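Local coordinates for protein L-ribulose 3-epimerase (Mesorhizobium loti, PDB 3VYL) that epimerises ketoses at C3, probably interconverting L-ribulose and L-xylulose most efficiently and acting less efficiently on substrates such as D-psicose and D-tagatose, at a manganese-binding TIM barrel, at residues R22-T27 / L57-A62; A189-A194 / A223-A228. All coordinates share one frame; numbering follows the deposited sequence.

Contact 1: R22-T27 / L57-A62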
ATOM      1  N   ARG A  22       1.935   5.470 -39.103  1.00 52.96           N
ATOM      2  CA  ARG A  22       1.300   4.461 -38.256  1.00 53.44           C
ATOM      3  C   ARG A  22       1.369   4.821 -36.765  1.00 51.30           C
ATOM      4  O   ARG A  22       0.359   4.756 -36.059  1.00 51.56           O
ATOM      5  CB  ARG A  22       1.921   3.089 -38.510  1.00 53.78           C
ATOM      6  CG  ARG A  22       1.080   2.215 -39.415  1.00 59.81           C
ATOM      7  CD  ARG A  22       0.349   1.150 -38.619  1.00 64.01           C
ATOM      8  NE  ARG A  22      -1.053   1.040 -39.024  1.00 68.71           N
ATOM      9  CZ  ARG A  22      -1.887   0.082 -38.626  1.00 67.88           C
ATOM     10  NH1 ARG A  22      -1.475  -0.890 -37.818  1.00 70.04           N
ATOM     11  NH2 ARG A  22      -3.140   0.093 -39.047  1.00 66.40           N
ATOM     12  N   THR A  23       2.556   5.205 -36.302  1.00 45.97           N
ATOM     13  CA  THR A  23       2.752   5.625 -34.922  1.00 45.26           C
ATOM     14  C   THR A  23       1.665   6.631 -34.517  1.00 45.15           C
ATOM     15  O   THR A  23       0.959   6.436 -33.527  1.00 44.61           O
ATOM     16  CB  THR A  23       4.176   6.183 -34.732  1.00 43.83           C
ATOM     17  OG1 THR A  23       5.117   5.146 -35.015  1.00 45.32           O
ATOM     18  CG2 THR A  23       4.411   6.647 -33.321  1.00 42.33           C
ATOM     19  N   LEU A  24       1.514   7.675 -35.324  1.00 46.36           N
ATOM     20  CA  LEU A  24       0.514   8.717 -35.117  1.00 44.36           C
ATOM     21  C   LEU A  24      -0.928   8.201 -35.080  1.00 42.99           C
ATOM     22  O   LEU A  24      -1.671   8.515 -34.162  1.00 45.97           O
ATOM     23  CB  LEU A  24       0.674   9.803 -36.187  1.00 43.74           C
ATOM     24  CG  LEU A  24       1.665  10.954 -35.942  1.00 43.86           C
ATOM     25  CD1 LEU A  24       2.804  10.592 -34.994  1.00 43.87           C
ATOM     26  CD2 LEU A  24       2.203  11.504 -37.258  1.00 42.06           C
ATOM     27  N   ALA A  25      -1.327   7.410 -36.065  1.00 41.77           N
ATOM     28  CA  ALA A  25      -2.699   6.897 -36.110  1.00 40.66           C
ATOM     29  C   ALA A  25      -2.994   5.954 -34.941  1.00 41.33           C
ATOM     30  O   ALA A  25      -4.133   5.895 -34.440  1.00 41.65           O
ATOM     31  CB  ALA A  25      -2.977   6.204 -37.440  1.00 38.52           C
ATOM     32  N   ASN A  26      -1.973   5.206 -34.521  1.00 39.66           N
ATOM     33  CA  ASN A  26      -2.101   4.322 -33.376  1.00 39.49           C
ATOM     34  C   ASN A  26      -2.258   5.130 -32.093  1.00 39.24           C
ATOM     35  O   ASN A  26      -3.155   4.851 -31.300  1.00 39.80           O
ATOM     36  CB  ASN A  26      -0.928   3.342 -33.300  1.00 40.50           C
ATOM     37  CG  ASN A  26      -1.026   2.239 -34.339  1.00 42.65           C
ATOM     38  OD1 ASN A  26      -1.734   2.375 -35.337  1.00 45.85           O
ATOM     39  ND2 ASN A  26      -0.318   1.139 -34.109  1.00 40.94           N
ATOM     40  N   THR A  27      -1.416   6.149 -31.921  1.00 38.00           N
ATOM     41  CA  THR A  27      -1.544   7.106 -30.830  1.00 40.05           C
ATOM     42  C   THR A  27      -2.986   7.618 -30.665  1.00 43.53           C
ATOM     43  O   THR A  27      -3.549   7.559 -29.564  1.00 46.98           O
ATOM     44  CB  THR A  27      -0.597   8.303 -31.028  1.00 39.94           C
ATOM     45  OG1 THR A  27       0.753   7.837 -31.124  1.00 40.32           O
ATOM     46  CG2 THR A  27      -0.700   9.267 -29.870  1.00 39.80           C
ATOM     47  N   LEU A  57      -3.651  15.920 -36.756  1.00 56.50           N
ATOM     48  CA  LEU A  57      -4.224  14.922 -35.848  1.00 52.46           C
ATOM     49  C   LEU A  57      -4.629  15.516 -34.492  1.00 51.63           C
ATOM     50  O   LEU A  57      -5.430  14.925 -33.764  1.00 51.12           O
ATOM     51  CB  LEU A  57      -3.259  13.753 -35.633  1.00 51.09           C
ATOM     52  CG  LEU A  57      -3.405  12.409 -36.363  1.00 49.04           C
ATOM     53  CD1 LEU A  57      -4.805  12.204 -36.932  1.00 49.15           C
ATOM     54  CD2 LEU A  57      -2.349  12.240 -37.439  1.00 47.44           C
ATOM     55  N   GLY A  58      -4.081  16.685 -34.164  1.00 49.11           N
ATOM     56  CA  GLY A  58      -4.388  17.353 -32.901  1.00 46.72           C
ATOM     57  C   GLY A  58      -3.455  16.912 -31.790  1.00 45.29           C
ATOM     58  O   GLY A  58      -3.769  17.020 -30.613  1.00 48.51           O
ATOM     59  N   LEU A  59      -2.295  16.410 -32.175  1.00 42.73           N
ATOM     60  CA  LEU A  59      -1.327  15.914 -31.227  1.00 38.57           C
ATOM     61  C   LEU A  59      -0.316  17.002 -30.929  1.00 36.60           C
ATOM     62  O   LEU A  59      -0.064  17.863 -31.765  1.00 37.07           O
ATOM     63  CB  LEU A  59      -0.630  14.682 -31.820  1.00 38.66           C
ATOM     64  CG  LEU A  59      -1.142  13.242 -31.635  1.00 37.50           C
ATOM     65  CD1 LEU A  59      -2.609  13.121 -31.269  1.00 37.35           C
ATOM     66  CD2 LEU A  59      -0.821  12.392 -32.857  1.00 36.64           C
ATOM     67  N   GLY A  60       0.240  16.975 -29.723  1.00 36.47           N
ATOM     68  CA  GLY A  60       1.458  17.724 -29.405  1.00 34.26           C
ATOM     69  C   GLY A  60       2.646  16.787 -29.563  1.00 34.41           C
ATOM     70  O   GLY A  60       2.485  15.606 -29.890  1.00 32.55           O
ATOM     71  N   VAL A  61       3.843  17.303 -29.320  1.00 34.69           N
ATOM     72  CA  VAL A  61       5.048  16.513 -29.528  1.00 35.46           C
ATOM     73  C   VAL A  61       6.149  16.901 -28.536  1.00 35.18           C
ATOM     74  O   VAL A  61       6.344  18.072 -28.222  1.00 33.02           O
ATOM     75  CB  VAL A  61       5.522  16.560 -31.020  1.00 37.23           C
ATOM     76  CG1 VAL A  61       5.846  17.986 -31.471  1.00 36.79           C
ATOM     77  CG2 VAL A  61       6.702  15.618 -31.271  1.00 37.11           C
ATOM     78  N   ALA A  62       6.838  15.896 -28.012  1.00 36.70           N
ATOM     79  CA  ALA A  62       8.037  16.131 -27.224  1.00 36.78           C
ATOM     80  C   ALA A  62       9.154  15.277 -27.809  1.00 36.54           C
ATOM     81  O   ALA A  62       8.894  14.238 -28.411  1.00 38.44           O
ATOM     82  CB  ALA A  62       7.792  15.775 -25.773  1.00 36.02           C
TER
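Leu24 meets both Leu57 and Leu59, and its side chain can be followed outward atom by atom. Its CB lies 4.1 Å from Leu57 CD2, the nearest side-chain approach to that residue. One bond further, Leu24 CG turns to the other leucine and stands 4.2 Å from Leu59 CD2. The two methyls then part and lie just beyond contact: Leu24 CD1 is 4.6 Å from Leu59 CD2, and Leu24 CD2 is 4.6 Å from Leu57 CD2. It is therefore CB and CG, not the tips, that do the touching, each against a methyl of a different leucine.

In the TIM barrel this joins two parts of the outer layer: helix 17-30, which follows the first strand, and the turn that carries the chain from helix 47-57 into strand 60-66. Gly58 is the first residue to leave helical angles; its positive phi of 89° and two bonds back into the last turn make a Schellman motif, with Leu57 and Leu59 on either side of it. Beyond the turn, Gly60 opens strand 60-66 and makes backbone hydrogen bonds with Asp33 and with Ile35 of strand 34-37.

Leu59 CG is anti to its own carbonyl carbon (chi1 -90°), and the CD2 methyl at its end reaches the helix surface, where it also approaches Leu24 O at 4.2 Å. The same methyl lies 4.3 Å from Thr27 CG2. Thr27 is held in rotation by the hydrogen bond from its OG1 to Thr23 O (2.8 Å), which arrives from above the carbonyl plane, 43° out of it. Thr23 O also accepts from Thr27 N, so two donors of one residue share this carbonyl. Ile54 of helix 47-57 also packs on Leu59, and Leu50 of the same helix on Leu24.

Contact 2: A189-A194 / A223-A228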
ATOM      1  N   ALA A 189      13.238   7.777  -1.965  1.00 24.36           N
ATOM      2  CA  ALA A 189      12.894   7.283  -0.635  1.00 24.56           C
ATOM      3  C   ALA A 189      11.408   7.016  -0.631  1.00 24.77           C
ATOM      4  O   ALA A 189      10.942   6.036  -0.053  1.00 24.64           O
ATOM      5  CB  ALA A 189      13.247   8.317   0.431  1.00 24.01           C
ATOM      6  N   ASP A 190      10.671   7.912  -1.278  1.00 24.85           N
ATOM      7  CA  ASP A 190       9.246   7.767  -1.436  1.00 25.43           C
ATOM      8  C   ASP A 190       8.860   8.521  -2.690  1.00 26.53           C
ATOM      9  O   ASP A 190       9.165   9.712  -2.823  1.00 27.20           O
ATOM     10  CB  ASP A 190       8.510   8.319  -0.219  1.00 24.90           C
ATOM     11  CG  ASP A 190       7.026   8.011  -0.249  1.00 24.81           C
ATOM     12  OD1 ASP A 190       6.618   6.917   0.219  1.00 25.00           O
ATOM     13  OD2 ASP A 190       6.266   8.870  -0.741  1.00 24.65           O
ATOM     14  N   VAL A 191       8.206   7.828  -3.619  1.00 26.53           N
ATOM     15  CA  VAL A 191       7.840   8.454  -4.892  1.00 27.07           C
ATOM     16  C   VAL A 191       7.003   9.724  -4.683  1.00 26.59           C
ATOM     17  O   VAL A 191       7.343  10.768  -5.225  1.00 27.78           O
ATOM     18  CB  VAL A 191       7.151   7.477  -5.875  1.00 26.82           C
ATOM     19  CG1 VAL A 191       7.059   8.109  -7.257  1.00 27.07           C
ATOM     20  CG2 VAL A 191       7.933   6.175  -5.965  1.00 26.49           C
ATOM     21  N   GLY A 192       5.936   9.637  -3.889  1.00 26.15           N
ATOM     22  CA  GLY A 192       5.094  10.796  -3.574  1.00 26.23           C
ATOM     23  C   GLY A 192       5.857  11.916  -2.879  1.00 27.94           C
ATOM     24  O   GLY A 192       5.733  13.105  -3.239  1.00 27.52           O
ATOM     25  N   LEU A 193       6.671  11.545  -1.894  1.00 27.66           N
ATOM     26  CA  LEU A 193       7.472  12.531  -1.188  1.00 28.34           C
ATOM     27  C   LEU A 193       8.384  13.277  -2.137  1.00 28.79           C
ATOM     28  O   LEU A 193       8.486  14.500  -2.058  1.00 31.39           O
ATOM     29  CB  LEU A 193       8.276  11.890  -0.065  1.00 27.80           C
ATOM     30  CG  LEU A 193       7.684  12.062   1.331  1.00 27.60           C
ATOM     31  CD1 LEU A 193       6.170  12.168   1.307  1.00 27.11           C
ATOM     32  CD2 LEU A 193       8.144  10.949   2.264  1.00 27.61           C
ATOM     33  N   ALA A 194       9.017  12.540  -3.047  1.00 28.37           N
ATOM     34  CA  ALA A 194       9.944  13.124  -4.004  1.00 28.01           C
ATOM     35  C   ALA A 194       9.231  14.059  -4.989  1.00 27.81           C
ATOM     36  O   ALA A 194       9.743  15.147  -5.302  1.00 27.27           O
ATOM     37  CB  ALA A 194      10.709  12.036  -4.732  1.00 28.47           C
ATOM     38  N   ALA A 223      -1.545   5.238  -7.188  1.00 23.69           N
ATOM     39  CA  ALA A 223      -2.481   6.130  -6.508  1.00 23.61           C
ATOM     40  C   ALA A 223      -1.688   7.154  -5.725  1.00 24.58           C
ATOM     41  O   ALA A 223      -1.986   8.345  -5.792  1.00 27.03           O
ATOM     42  CB  ALA A 223      -3.443   5.366  -5.617  1.00 22.09           C
ATOM     43  N   ALA A 224      -0.639   6.712  -5.038  1.00 24.24           N
ATOM     44  CA  ALA A 224       0.208   7.637  -4.289  1.00 24.17           C
ATOM     45  C   ALA A 224       0.847   8.679  -5.206  1.00 25.31           C
ATOM     46  O   ALA A 224       1.077   9.812  -4.795  1.00 26.79           O
ATOM     47  CB  ALA A 224       1.270   6.880  -3.517  1.00 23.00           C
ATOM     48  N   ILE A 225       1.118   8.286  -6.451  1.00 26.07           N
ATOM     49  CA  ILE A 225       1.768   9.152  -7.435  1.00 25.75           C
ATOM     50  C   ILE A 225       0.779  10.166  -8.013  1.00 26.09           C
ATOM     51  O   ILE A 225       1.099  11.347  -8.157  1.00 27.04           O
ATOM     52  CB  ILE A 225       2.437   8.319  -8.557  1.00 24.73           C
ATOM     53  CG1 ILE A 225       3.632   7.544  -7.988  1.00 24.77           C
ATOM     54  CG2 ILE A 225       2.893   9.202  -9.706  1.00 23.96           C
ATOM     55  CD1 ILE A 225       4.294   6.588  -8.962  1.00 24.52           C
ATOM     56  N   PHE A 226      -0.419   9.706  -8.344  1.00 25.99           N
ATOM     57  CA  PHE A 226      -1.454  10.610  -8.840  1.00 26.46           C
ATOM     58  C   PHE A 226      -1.889  11.599  -7.752  1.00 27.66           C
ATOM     59  O   PHE A 226      -2.137  12.780  -8.047  1.00 27.84           O
ATOM     60  CB  PHE A 226      -2.639   9.828  -9.413  1.00 25.05           C
ATOM     61  CG  PHE A 226      -2.272   8.929 -10.575  1.00 24.47           C
ATOM     62  CD1 PHE A 226      -1.365   9.346 -11.550  1.00 24.67           C
ATOM     63  CD2 PHE A 226      -2.857   7.677 -10.712  1.00 23.95           C
ATOM     64  CE1 PHE A 226      -1.044   8.520 -12.623  1.00 24.53           C
ATOM     65  CE2 PHE A 226      -2.548   6.850 -11.780  1.00 23.46           C
ATOM     66  CZ  PHE A 226      -1.639   7.269 -12.739  1.00 23.85           C
ATOM     67  N   ASP A 227      -1.947  11.115  -6.504  1.00 27.27           N
ATOM     68  CA  ASP A 227      -2.201  11.952  -5.321  1.00 27.23           C
ATOM     69  C   ASP A 227      -1.141  13.030  -5.119  1.00 27.00           C
ATOM     70  O   ASP A 227      -1.477  14.164  -4.781  1.00 28.49           O
ATOM     71  CB  ASP A 227      -2.266  11.105  -4.044  1.00 27.22           C
ATOM     72  CG  ASP A 227      -3.562  10.353  -3.894  1.00 28.29           C
ATOM     73  OD1 ASP A 227      -3.660   9.592  -2.923  1.00 31.96           O
ATOM     74  OD2 ASP A 227      -4.486  10.497  -4.719  1.00 28.94           O
ATOM     75  N   ALA A 228       0.132  12.681  -5.299  1.00 26.03           N
ATOM     76  CA  ALA A 228       1.219  13.660  -5.153  1.00 26.58           C
ATOM     77  C   ALA A 228       1.178  14.745  -6.246  1.00 27.68           C
ATOM     78  O   ALA A 228       1.214  15.933  -5.927  1.00 27.67           O
ATOM     79  CB  ALA A 228       2.574  12.975  -5.114  1.00 25.85           C
TER
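With CG1 of Val191 anti to its backbone N (chi1 -169°) and CG1 of Ile225 beside its own N (chi1 -68°), the two branches meet between helices 191-197 and 222-231. Val191 CG1 is 3.5 Å from Ile225 CG1. Because the Ile225 chain is extended at its second torsion, its tip stays within range too, with CD1 3.6 Å from Val191 CG1; the two side chains cross obliquely.

One turn along helix 222-231, Ala228 sets its CB 3.7 Å from Gly192 CA; the closest pair of CA atoms, those of Gly192 and Ala228, is 5.1 Å apart. In the TIM barrel these are neighbouring outer-layer helices, linked through strand 202-207, which supplies the manganese ligand His206. The Ile225 side chain lies about 13 Å from the bound manganese ion, outside its first shell.

Asp190 is the N-cap of helix 191-197: its OD2 accepts from Leu193 N at 2.9 Å through the anti lone pair, with an N-H...O angle of 159°. Its other oxygen, OD1, forms a long, weak ion pair with Lys287 of the second subunit. On the other helix, Asp227 OD1 is salt-bridged to Lys287 of its own chain.

Contact 1 closes before contact 2 opens along the chain, and both lie in the outer layer of one eight-stranded parallel barrel. Their centres are 29 Å apart and their nearest atoms about 17 Å, so neither touches the other; they share no helix or strand. Contact 1 lies by strands 34-37 and 60-66; the helices of contact 2, 191-197 and 222-231, come before and after strand 202-207 in sequence. No other subunit touches the segments of contact 1, whereas those of contact 2 border two neighbouring subunits of the tetramer. The Ile225 side chain is about 9 Å from that of Asp180 and about 10 Å from that of His206, while contact 1 lies away from the manganese site.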